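YkuI protein (Bacillus subtilis, PDB 2BAS) is a signalling protein with an EAL domain that binds the second messenger cyclic di-GMP and probably acts as a phosphodiesterase on it. Local coordinates at residues Asn90-Leu101 with Leu129-Ile138; Arg167-Ile178 with Leu191-Asp199. All blocks are in the same frame, centred on the assembly; numbering follows the deposited sequence.

In the fold
After the first strands of the EAL domain, the chain forms helix 82-100, runs through strand 108-112 and returns in helix 124-135, where interaction 1 closes a loop of 27 residues by packing the two helices side by side. It then continues through strand 143-147 and helix 156-167 to interaction 2, which pairs strand 172-178 with strand 195-199 around helix 185-191. The two loops follow in series, neither enclosing nor crossing the other, with centres about 20 Å apart. Interaction 1 belongs to the outer helical layer of the EAL barrel, interaction 2 to its parallel sheet. They touch where Leu-130 meets Ile-171 and Lys-131 meets Tyr-169.

Interaction 1. Residues Asn90-Leu101 with Leu129-Ile138; sequences NRIIRQALDRFL and LLKEYEAKGI
Tyr-133 lays one ring face on Leu-97, whose CB sits 3.9 Å from the ring centroid in a CH-pi contact, while Leu-97 CD1 lies 3.6 Å from Tyr-133 CD1. At the ring's far end, Tyr-133 OH donates to Asp-98 OD1 (2.9 Å), meeting the carboxylate on its syn side but 32° out of its plane. Arg-94 passes beside this hydroxyl; its chain, extended from CG to NE, carries the guanidinium over Leu-129, whose CD1 lies against the centre of one face. Arg-94 NH1 then bonds the syn lone pair of Glu-132 OE1 at 2.8 Å, the oxygen tilted 22° from the guanidinium plane. Glu-132 OE2 forms a salt bridge with Lys-136 NZ, its hydrogen bond weak. Beyond the helix end, Gly-137 forms a Schellman motif, after which Ile-138 CG1 packs on Leu-101 CD2 (3.7 Å). Ile-109 and Phe-143 of the neighbouring strands back Leu-97 and Ile-138. A leucine here, lacking ring and hydroxyl, would probably leave Asp-98 OD1 without this donor and open a gap over Leu-97. The nearly parallel helices, crossing at -22°, thus set apolar side chains against the barrel sheet, while on their partly exposed side Glu-132 joins two cations, one from each segment.

Interaction 2. Residues Arg167-Ile178 with Leu191-Asp199; sequences RTYGIKIAVDNI and LSPDLLKID
Val-175 directs CG2 at Leu-191 CD2 (3.5 Å) and at the Pro-193 ring, where the helix 185-191 gives way to the next strand. With CG1 anti to the backbone N (chi1 169°), CG2 is the branch left beside that nitrogen and facing Leu-191. Leu-196 joins this side of the sheet, its CD2 meeting Ile-178 CG1 at 4.1 Å; Ala-174 and Leu-195 pair CB to CB on the other. Asp-194 brings OD2 to Ile-173 N at 3.0 Å, using the anti lone pair. A water also donates to OD2 and to Ile-171 O. Arg-167 is bent at chi3 (-98°), which turns one face of its guanidinium to Asp-194 OD2 for a long, purely electrostatic pairing; no N-H points at the oxygen. The strands run parallel: Val-175 N bonds Leu-195 O (2.9 Å), and Lys-197 N meets Val-175 O at 2.8 Å, almost in line with the carbonyl. After the corner at Asn-177, Ile-178 N returns to Lys-197 O at 3.2 Å. The NZ of Lys-197 leaves the contact for a salt bridge with Glu-146 and a hydrogen bond to Gln-253. This is the beta-alpha-beta crossover of an EAL barrel: apolar branches fill the space between sheet and connecting helix, the carboxylate of Asp-194 continues the bonding at the strand's start, and the position of the Lys-197 amine is fixed by its acidic and polar partners, Glu-146 of strand 143-147 and Gln-253 just beyond strand 249-252.

Interaction 1. Residues Asn90-Leu101 with Leu129-Ile138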
loop_
_atom_site.group_PDB
_atom_site.type_symbol
_atom_site.label_atom_id
_atom_site.label_comp_id
_atom_site.label_asym_id
_atom_site.label_seq_id
_atom_site.Cartn_x
_atom_site.Cartn_y
_atom_site.Cartn_z
ATOM N N ASN A 90 11.005 0.537 -35.355
ATOM C CA ASN A 90 11.008 1.838 -36.023
ATOM C C ASN A 90 9.991 1.963 -37.167
ATOM O O ASN A 90 9.340 2.999 -37.318
ATOM C CB ASN A 90 12.425 2.215 -36.484
ATOM C CG ASN A 90 13.356 2.584 -35.312
ATOM O OD1 ASN A 90 12.905 2.970 -34.230
ATOM N ND2 ASN A 90 14.660 2.468 -35.536
ATOM N N ARG A 91 9.837 0.909 -37.960
ATOM C CA ARG A 91 8.855 0.934 -39.036
ATOM C C ARG A 91 7.449 1.101 -38.455
ATOM O O ARG A 91 6.713 2.007 -38.848
ATOM C CB ARG A 91 8.966 -0.311 -39.931
ATOM C CG ARG A 91 8.084 -0.288 -41.196
ATOM C CD ARG A 91 8.573 0.721 -42.232
ATOM N NE ARG A 91 9.785 0.252 -42.890
ATOM C CZ ARG A 91 9.812 -0.377 -44.064
ATOM N NH1 ARG A 91 10.971 -0.773 -44.576
ATOM N NH2 ARG A 91 8.688 -0.612 -44.729
ATOM N N ILE A 92 7.096 0.256 -37.497
ATOM C CA ILE A 92 5.782 0.332 -36.865
ATOM C C ILE A 92 5.479 1.712 -36.276
ATOM O O ILE A 92 4.443 2.292 -36.592
ATOM C CB ILE A 92 5.620 -0.730 -35.764
ATOM C CG1 ILE A 92 5.736 -2.133 -36.352
ATOM C CG2 ILE A 92 4.284 -0.564 -35.030
ATOM C CD1 ILE A 92 6.008 -3.184 -35.280
ATOM N N ILE A 93 6.376 2.221 -35.423
ATOM C CA ILE A 93 6.192 3.516 -34.749
ATOM C C ILE A 93 5.931 4.662 -35.722
ATOM O O ILE A 93 4.979 5.428 -35.547
ATOM C CB ILE A 93 7.397 3.886 -33.853
ATOM C CG1 ILE A 93 7.648 2.804 -32.800
ATOM C CG2 ILE A 93 7.153 5.211 -33.146
ATOM C CD1 ILE A 93 9.032 2.875 -32.149
ATOM N N ARG A 94 6.781 4.772 -36.742
ATOM C CA ARG A 94 6.655 5.821 -37.751
ATOM C C ARG A 94 5.326 5.785 -38.506
ATOM O O ARG A 94 4.703 6.828 -38.711
ATOM C CB ARG A 94 7.836 5.784 -38.716
ATOM C CG ARG A 94 9.128 6.246 -38.079
ATOM C CD ARG A 94 10.327 6.024 -38.992
ATOM N NE ARG A 94 11.551 6.340 -38.264
ATOM C CZ ARG A 94 12.098 7.553 -38.180
ATOM N NH1 ARG A 94 11.551 8.596 -38.803
ATOM N NH2 ARG A 94 13.207 7.721 -37.468
ATOM N N GLN A 95 4.882 4.600 -38.909
ATOM C CA GLN A 95 3.581 4.478 -39.550
ATOM C C GLN A 95 2.481 4.957 -38.624
ATOM O O GLN A 95 1.550 5.637 -39.058
ATOM C CB GLN A 95 3.295 3.037 -39.938
ATOM C CG GLN A 95 4.058 2.548 -41.140
ATOM C CD GLN A 95 3.716 1.119 -41.468
ATOM O OE1 GLN A 95 2.557 0.787 -41.731
ATOM N NE2 GLN A 95 4.723 0.260 -41.458
ATOM N N ALA A 96 2.596 4.600 -37.347
ATOM C CA ALA A 96 1.585 4.937 -36.371
ATOM C C ALA A 96 1.526 6.432 -36.095
ATOM O O ALA A 96 0.436 7.005 -36.062
ATOM C CB ALA A 96 1.800 4.163 -35.088
ATOM N N LEU A 97 2.680 7.065 -35.896
ATOM C CA LEU A 97 2.695 8.504 -35.635
ATOM C C LEU A 97 2.219 9.262 -36.875
ATOM O O LEU A 97 1.674 10.360 -36.765
ATOM C CB LEU A 97 4.064 9.001 -35.150
ATOM C CG LEU A 97 4.635 8.447 -33.836
ATOM C CD1 LEU A 97 5.847 9.238 -33.390
ATOM C CD2 LEU A 97 3.612 8.412 -32.710
ATOM N N ASP A 98 2.412 8.663 -38.048
ATOM C CA ASP A 98 1.847 9.205 -39.280
ATOM C C ASP A 98 0.313 9.181 -39.203
ATOM O O ASP A 98 -0.340 10.185 -39.496
ATOM C CB ASP A 98 2.359 8.454 -40.527
ATOM C CG ASP A 98 3.805 8.816 -40.896
ATOM O OD1 ASP A 98 4.494 9.500 -40.112
ATOM O OD2 ASP A 98 4.265 8.409 -41.982
ATOM N N ARG A 99 -0.254 8.052 -38.779
ATOM C CA ARG A 99 -1.706 7.926 -38.643
ATOM C C ARG A 99 -2.259 8.931 -37.636
ATOM O O ARG A 99 -3.274 9.576 -37.907
ATOM C CB ARG A 99 -2.107 6.488 -38.285
ATOM C CG ARG A 99 -3.596 6.256 -38.048
ATOM C CD ARG A 99 -4.450 6.540 -39.274
ATOM N NE ARG A 99 -5.752 7.099 -38.896
ATOM C CZ ARG A 99 -6.907 6.434 -38.904
ATOM N NH1 ARG A 99 -6.956 5.163 -39.293
ATOM N NH2 ARG A 99 -8.024 7.048 -38.533
ATOM N N PHE A 100 -1.579 9.072 -36.494
ATOM C CA PHE A 100 -1.955 10.056 -35.468
ATOM C C PHE A 100 -1.970 11.500 -35.988
ATOM O O PHE A 100 -2.862 12.275 -35.631
ATOM C CB PHE A 100 -1.050 9.953 -34.233
ATOM C CG PHE A 100 -1.450 8.866 -33.265
ATOM C CD1 PHE A 100 -0.749 7.667 -33.211
ATOM C CD2 PHE A 100 -2.524 9.044 -32.401
ATOM C CE1 PHE A 100 -1.116 6.656 -32.309
ATOM C CE2 PHE A 100 -2.896 8.043 -31.495
ATOM C CZ PHE A 100 -2.191 6.850 -31.452
ATOM N N LEU A 101 -1.000 11.853 -36.837
ATOM C CA LEU A 101 -0.926 13.196 -37.432
ATOM C C LEU A 101 -2.204 13.598 -38.186
ATOM O O LEU A 101 -2.398 14.773 -38.499
ATOM C CB LEU A 101 0.281 13.325 -38.373
ATOM C CG LEU A 101 1.702 13.655 -37.899
ATOM C CD1 LEU A 101 2.630 13.698 -39.108
ATOM C CD2 LEU A 101 1.774 14.973 -37.145
ATOM N N LEU A 129 13.726 10.309 -32.487
ATOM C CA LEU A 129 12.542 9.932 -33.261
ATOM C C LEU A 129 11.323 10.704 -32.794
ATOM O O LEU A 129 10.508 11.115 -33.617
ATOM C CB LEU A 129 12.261 8.426 -33.188
ATOM C CG LEU A 129 10.941 7.911 -33.785
ATOM C CD1 LEU A 129 10.746 8.381 -35.226
ATOM C CD2 LEU A 129 10.885 6.410 -33.728
ATOM N N LEU A 130 11.201 10.903 -31.482
ATOM C CA LEU A 130 10.065 11.638 -30.931
ATOM C C LEU A 130 10.087 13.113 -31.331
ATOM O O LEU A 130 9.051 13.676 -31.693
ATOM C CB LEU A 130 9.985 11.484 -29.407
ATOM C CG LEU A 130 9.613 10.105 -28.844
ATOM C CD1 LEU A 130 9.600 10.134 -27.313
ATOM C CD2 LEU A 130 8.272 9.592 -29.376
ATOM N N LYS A 131 11.273 13.718 -31.285
ATOM C CA LYS A 131 11.466 15.132 -31.625
ATOM C C LYS A 131 11.133 15.475 -33.080
ATOM O O LYS A 131 10.737 16.600 -33.381
ATOM C CB LYS A 131 12.897 15.572 -31.285
ATOM C CG LYS A 131 13.153 15.754 -29.778
ATOM C CD LYS A 131 14.638 15.944 -29.478
ATOM C CE LYS A 131 14.878 16.392 -28.049
ATOM N NZ LYS A 131 14.431 17.796 -27.840
ATOM N N GLU A 132 11.296 14.499 -33.973
ATOM C CA GLU A 132 10.988 14.673 -35.396
ATOM C C GLU A 132 9.485 14.869 -35.602
ATOM O O GLU A 132 9.059 15.660 -36.447
ATOM C CB GLU A 132 11.476 13.464 -36.199
ATOM C CG GLU A 132 11.182 13.536 -37.695
ATOM C CD GLU A 132 11.244 12.177 -38.382
ATOM O OE1 GLU A 132 11.911 11.257 -37.850
ATOM O OE2 GLU A 132 10.622 12.032 -39.463
ATOM N N TYR A 133 8.689 14.134 -34.830
ATOM C CA TYR A 133 7.240 14.249 -34.908
ATOM C C TYR A 133 6.722 15.402 -34.068
ATOM O O TYR A 133 5.582 15.838 -34.236
ATOM C CB TYR A 133 6.559 12.920 -34.595
ATOM C CG TYR A 133 6.721 11.938 -35.736
ATOM C CD1 TYR A 133 7.824 11.077 -35.799
ATOM C CD2 TYR A 133 5.794 11.901 -36.781
ATOM C CE1 TYR A 133 7.984 10.185 -36.864
ATOM C CE2 TYR A 133 5.946 11.018 -37.850
ATOM C CZ TYR A 133 7.041 10.163 -37.888
ATOM O OH TYR A 133 7.179 9.288 -38.940
ATOM N N GLU A 134 7.583 15.903 -33.182
ATOM C CA GLU A 134 7.332 17.144 -32.453
ATOM C C GLU A 134 7.412 18.270 -33.486
ATOM O O GLU A 134 6.620 19.212 -33.458
ATOM C CB GLU A 134 8.376 17.338 -31.341
ATOM C CG GLU A 134 8.156 18.553 -30.415
ATOM C CD GLU A 134 9.405 18.939 -29.609
ATOM O OE1 GLU A 134 10.485 18.351 -29.838
ATOM O OE2 GLU A 134 9.307 19.844 -28.749
ATOM N N ALA A 135 8.365 18.132 -34.408
ATOM C CA ALA A 135 8.567 19.073 -35.506
ATOM C C ALA A 135 7.427 19.032 -36.526
ATOM O O ALA A 135 7.182 20.012 -37.224
ATOM C CB ALA A 135 9.904 18.807 -36.187
ATOM N N LYS A 136 6.733 17.897 -36.607
ATOM C CA LYS A 136 5.607 17.743 -37.536
ATOM C C LYS A 136 4.270 18.125 -36.890
ATOM O O LYS A 136 3.231 18.123 -37.554
ATOM C CB LYS A 136 5.557 16.319 -38.101
ATOM C CG LYS A 136 6.815 15.919 -38.836
ATOM C CD LYS A 136 6.775 14.478 -39.304
ATOM C CE LYS A 136 7.959 14.204 -40.229
ATOM N NZ LYS A 136 7.868 12.885 -40.914
ATOM N N GLY A 137 4.301 18.444 -35.597
ATOM C CA GLY A 137 3.117 18.945 -34.902
ATOM C C GLY A 137 2.484 18.085 -33.819
ATOM O O GLY A 137 1.321 18.302 -33.481
ATOM N N ILE A 138 3.223 17.110 -33.282
ATOM C CA ILE A 138 2.729 16.301 -32.158
ATOM C C ILE A 138 3.415 16.716 -30.859
ATOM O O ILE A 138 4.606 16.455 -30.658
ATOM C CB ILE A 138 2.931 14.772 -32.343
ATOM C CG1 ILE A 138 2.188 14.249 -33.571
ATOM C CG2 ILE A 138 2.421 14.034 -31.119
ATOM C CD1 ILE A 138 2.316 12.737 -33.776
#

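Interaction 2. Residues Arg167-Ile178 with Leu191-Asp199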
loop_
_atom_site.group_PDB
_atom_site.type_symbol
_atom_site.label_atom_id
_atom_site.label_comp_id
_atom_site.label_asym_id
_atom_site.label_seq_id
_atom_site.Cartn_x
_atom_site.Cartn_y
_atom_site.Cartn_z
ATOM N N ARG A 167 11.208 12.992 -18.931
ATOM C CA ARG A 167 10.128 13.741 -18.290
ATOM C C ARG A 167 10.277 15.261 -18.473
ATOM O O ARG A 167 9.271 15.967 -18.572
ATOM C CB ARG A 167 10.008 13.345 -16.808
ATOM C CG ARG A 167 9.145 14.252 -15.934
ATOM C CD ARG A 167 9.289 13.891 -14.447
ATOM N NE ARG A 167 8.213 13.037 -13.927
ATOM C CZ ARG A 167 8.143 11.713 -14.054
ATOM N NH1 ARG A 167 9.076 11.036 -14.717
ATOM N NH2 ARG A 167 7.117 11.062 -13.523
ATOM N N THR A 168 11.518 15.750 -18.549
ATOM C CA THR A 168 11.781 17.197 -18.707
ATOM C C THR A 168 11.238 17.772 -20.029
ATOM O O THR A 168 11.158 18.990 -20.194
ATOM C CB THR A 168 13.290 17.571 -18.572
ATOM O OG1 THR A 168 14.037 17.015 -19.665
ATOM C CG2 THR A 168 13.870 17.107 -17.231
ATOM N N TYR A 169 10.870 16.884 -20.954
ATOM C CA TYR A 169 10.239 17.271 -22.213
ATOM C C TYR A 169 8.708 17.154 -22.162
ATOM O O TYR A 169 8.032 17.393 -23.165
ATOM C CB TYR A 169 10.791 16.430 -23.369
ATOM C CG TYR A 169 12.256 16.660 -23.664
ATOM C CD1 TYR A 169 13.227 15.771 -23.201
ATOM C CD2 TYR A 169 12.671 17.764 -24.410
ATOM C CE1 TYR A 169 14.578 15.977 -23.469
ATOM C CE2 TYR A 169 14.019 17.980 -24.682
ATOM C CZ TYR A 169 14.965 17.082 -24.211
ATOM O OH TYR A 169 16.299 17.286 -24.483
ATOM N N GLY A 170 8.170 16.784 -21.001
ATOM C CA GLY A 170 6.727 16.627 -20.832
ATOM C C GLY A 170 6.174 15.237 -21.134
ATOM O O GLY A 170 4.982 14.992 -20.953
ATOM N N ILE A 171 7.030 14.332 -21.602
ATOM C CA ILE A 171 6.644 12.947 -21.893
ATOM C C ILE A 171 6.056 12.249 -20.651
ATOM O O ILE A 171 6.565 12.400 -19.535
ATOM C CB ILE A 171 7.855 12.142 -22.447
ATOM C CG1 ILE A 171 8.390 12.796 -23.735
ATOM C CG2 ILE A 171 7.485 10.684 -22.672
ATOM C CD1 ILE A 171 9.779 12.348 -24.157
ATOM N N LYS A 172 4.969 11.507 -20.848
ATOM C CA LYS A 172 4.339 10.777 -19.747
ATOM C C LYS A 172 4.902 9.361 -19.619
ATOM O O LYS A 172 5.230 8.709 -20.619
ATOM C CB LYS A 172 2.813 10.788 -19.893
ATOM C CG LYS A 172 2.221 12.188 -19.668
ATOM C CD LYS A 172 0.721 12.292 -19.925
ATOM C CE LYS A 172 0.276 13.764 -20.020
ATOM N NZ LYS A 172 0.697 14.613 -18.854
ATOM N N ILE A 173 5.029 8.894 -18.383
ATOM C CA ILE A 173 5.644 7.596 -18.118
ATOM C C ILE A 173 4.710 6.635 -17.383
ATOM O O ILE A 173 4.196 6.930 -16.303
ATOM C CB ILE A 173 7.013 7.762 -17.406
ATOM C CG1 ILE A 173 8.037 8.313 -18.404
ATOM C CG2 ILE A 173 7.515 6.437 -16.862
ATOM C CD1 ILE A 173 9.184 9.005 -17.757
ATOM N N ALA A 174 4.481 5.492 -18.013
ATOM C CA ALA A 174 3.643 4.453 -17.469
ATOM C C ALA A 174 4.539 3.293 -17.080
ATOM O O ALA A 174 5.426 2.927 -17.839
ATOM C CB ALA A 174 2.645 4.008 -18.501
ATOM N N VAL A 175 4.327 2.748 -15.884
ATOM C CA VAL A 175 5.007 1.527 -15.461
ATOM C C VAL A 175 4.030 0.355 -15.663
ATOM O O VAL A 175 2.824 0.484 -15.440
ATOM C CB VAL A 175 5.546 1.619 -14.010
ATOM C CG1 VAL A 175 6.011 0.274 -13.508
ATOM C CG2 VAL A 175 6.715 2.597 -13.942
ATOM N N ASP A 176 4.546 -0.771 -16.036
ATOM C CA ASP A 176 3.806 -1.953 -16.498
ATOM C C ASP A 176 3.897 -3.081 -15.448
ATOM O O ASP A 176 4.763 -3.055 -14.565
ATOM C CB ASP A 176 4.405 -2.446 -17.820
ATOM C CG ASP A 176 3.420 -3.257 -18.656
ATOM O OD1 ASP A 176 2.246 -3.518 -18.191
ATOM O OD2 ASP A 176 3.764 -3.681 -19.825
ATOM N N ASN A 177 2.978 -4.029 -15.597
ATOM C CA ASN A 177 2.860 -5.238 -14.731
ATOM C C ASN A 177 2.904 -4.918 -13.227
ATOM O O ASN A 177 3.665 -5.522 -12.458
ATOM C CB ASN A 177 4.016 -6.207 -14.993
ATOM C CG ASN A 177 4.088 -6.692 -16.438
ATOM O OD1 ASN A 177 3.144 -6.494 -17.200
ATOM N ND2 ASN A 177 5.166 -7.321 -16.865
ATOM N N ILE A 178 2.094 -3.985 -12.799
ATOM C CA ILE A 178 2.057 -3.618 -11.378
ATOM C C ILE A 178 1.077 -4.540 -10.632
ATOM O O ILE A 178 0.009 -4.900 -11.161
ATOM C CB ILE A 178 1.626 -2.161 -11.215
ATOM C CG1 ILE A 178 2.619 -1.180 -11.847
ATOM C CG2 ILE A 178 1.494 -1.737 -9.748
ATOM C CD1 ILE A 178 4.034 -1.304 -11.270
ATOM N N LEU A 191 10.439 6.674 -8.708
ATOM C CA LEU A 191 10.207 7.085 -10.123
ATOM C C LEU A 191 9.049 8.093 -10.163
ATOM O O LEU A 191 9.105 9.126 -10.844
ATOM C CB LEU A 191 9.895 5.805 -10.927
ATOM C CG LEU A 191 9.484 5.974 -12.406
ATOM C CD1 LEU A 191 10.405 6.885 -13.235
ATOM C CD2 LEU A 191 9.478 4.626 -13.138
ATOM N N SER A 192 8.022 7.779 -9.422
ATOM C CA SER A 192 6.835 8.627 -9.342
ATOM C C SER A 192 6.234 8.793 -10.740
ATOM O O SER A 192 6.148 9.909 -11.273
ATOM C CB SER A 192 7.215 10.006 -8.787
ATOM O OG SER A 192 7.116 10.004 -7.369
ATOM N N PRO A 193 5.829 7.658 -11.339
ATOM C CA PRO A 193 5.398 7.735 -12.730
ATOM C C PRO A 193 4.007 8.342 -12.837
ATOM O O PRO A 193 3.276 8.400 -11.853
ATOM C CB PRO A 193 5.399 6.270 -13.186
ATOM C CG PRO A 193 5.200 5.470 -11.913
ATOM C CD PRO A 193 5.707 6.297 -10.775
ATOM N N ASP A 194 3.661 8.799 -14.035
ATOM C CA ASP A 194 2.365 9.404 -14.306
ATOM C C ASP A 194 1.252 8.348 -14.385
ATOM O O ASP A 194 0.088 8.656 -14.184
ATOM C CB ASP A 194 2.456 10.198 -15.609
ATOM C CG ASP A 194 3.589 11.220 -15.590
ATOM O OD1 ASP A 194 3.547 12.152 -14.758
ATOM O OD2 ASP A 194 4.525 11.098 -16.404
ATOM N N LEU A 195 1.620 7.099 -14.658
ATOM C CA LEU A 195 0.645 6.030 -14.833
ATOM C C LEU A 195 1.137 4.670 -14.343
ATOM O O LEU A 195 2.300 4.313 -14.524
ATOM C CB LEU A 195 0.262 5.914 -16.309
ATOM C CG LEU A 195 -0.975 6.638 -16.822
ATOM C CD1 LEU A 195 -0.627 7.537 -17.997
ATOM C CD2 LEU A 195 -2.047 5.644 -17.215
ATOM N N LEU A 196 0.222 3.910 -13.751
ATOM C CA LEU A 196 0.489 2.539 -13.356
ATOM C C LEU A 196 -0.456 1.648 -14.136
ATOM O O LEU A 196 -1.669 1.835 -14.074
ATOM C CB LEU A 196 0.248 2.364 -11.852
ATOM C CG LEU A 196 1.094 3.157 -10.863
ATOM C CD1 LEU A 196 0.647 2.842 -9.439
ATOM C CD2 LEU A 196 2.585 2.858 -11.041
ATOM N N LYS A 197 0.084 0.699 -14.891
ATOM C CA LYS A 197 -0.756 -0.243 -15.640
ATOM C C LYS A 197 -0.907 -1.543 -14.863
ATOM O O LYS A 197 0.083 -2.215 -14.552
ATOM C CB LYS A 197 -0.194 -0.549 -17.023
ATOM C CG LYS A 197 -0.317 0.567 -18.035
ATOM C CD LYS A 197 -0.158 0.060 -19.490
ATOM C CE LYS A 197 -1.489 -0.421 -20.099
ATOM N NZ LYS A 197 -1.458 -0.518 -21.605
ATOM N N ILE A 198 -2.153 -1.881 -14.553
ATOM C CA ILE A 198 -2.479 -3.080 -13.793
ATOM C C ILE A 198 -3.200 -4.079 -14.698
ATOM O O ILE A 198 -4.194 -3.752 -15.330
ATOM C CB ILE A 198 -3.316 -2.713 -12.532
ATOM C CG1 ILE A 198 -2.543 -1.715 -11.663
ATOM C CG2 ILE A 198 -3.661 -3.943 -11.724
ATOM C CD1 ILE A 198 -3.373 -1.024 -10.581
ATOM N N ASP A 199 -2.646 -5.284 -14.782
ATOM C CA ASP A 199 -3.199 -6.391 -15.555
ATOM C C ASP A 199 -4.197 -7.136 -14.672
ATOM O O ASP A 199 -3.957 -7.314 -13.482
ATOM C CB ASP A 199 -2.056 -7.318 -15.982
ATOM C CG ASP A 199 -2.536 -8.678 -16.482
ATOM O OD1 ASP A 199 -3.596 -8.750 -17.146
ATOM O OD2 ASP A 199 -1.836 -9.683 -16.223
HETATM O O HOH W 1 6.292 13.203 -17.073
HETATM O O HOH W 2 -0.439 -6.090 -13.457
#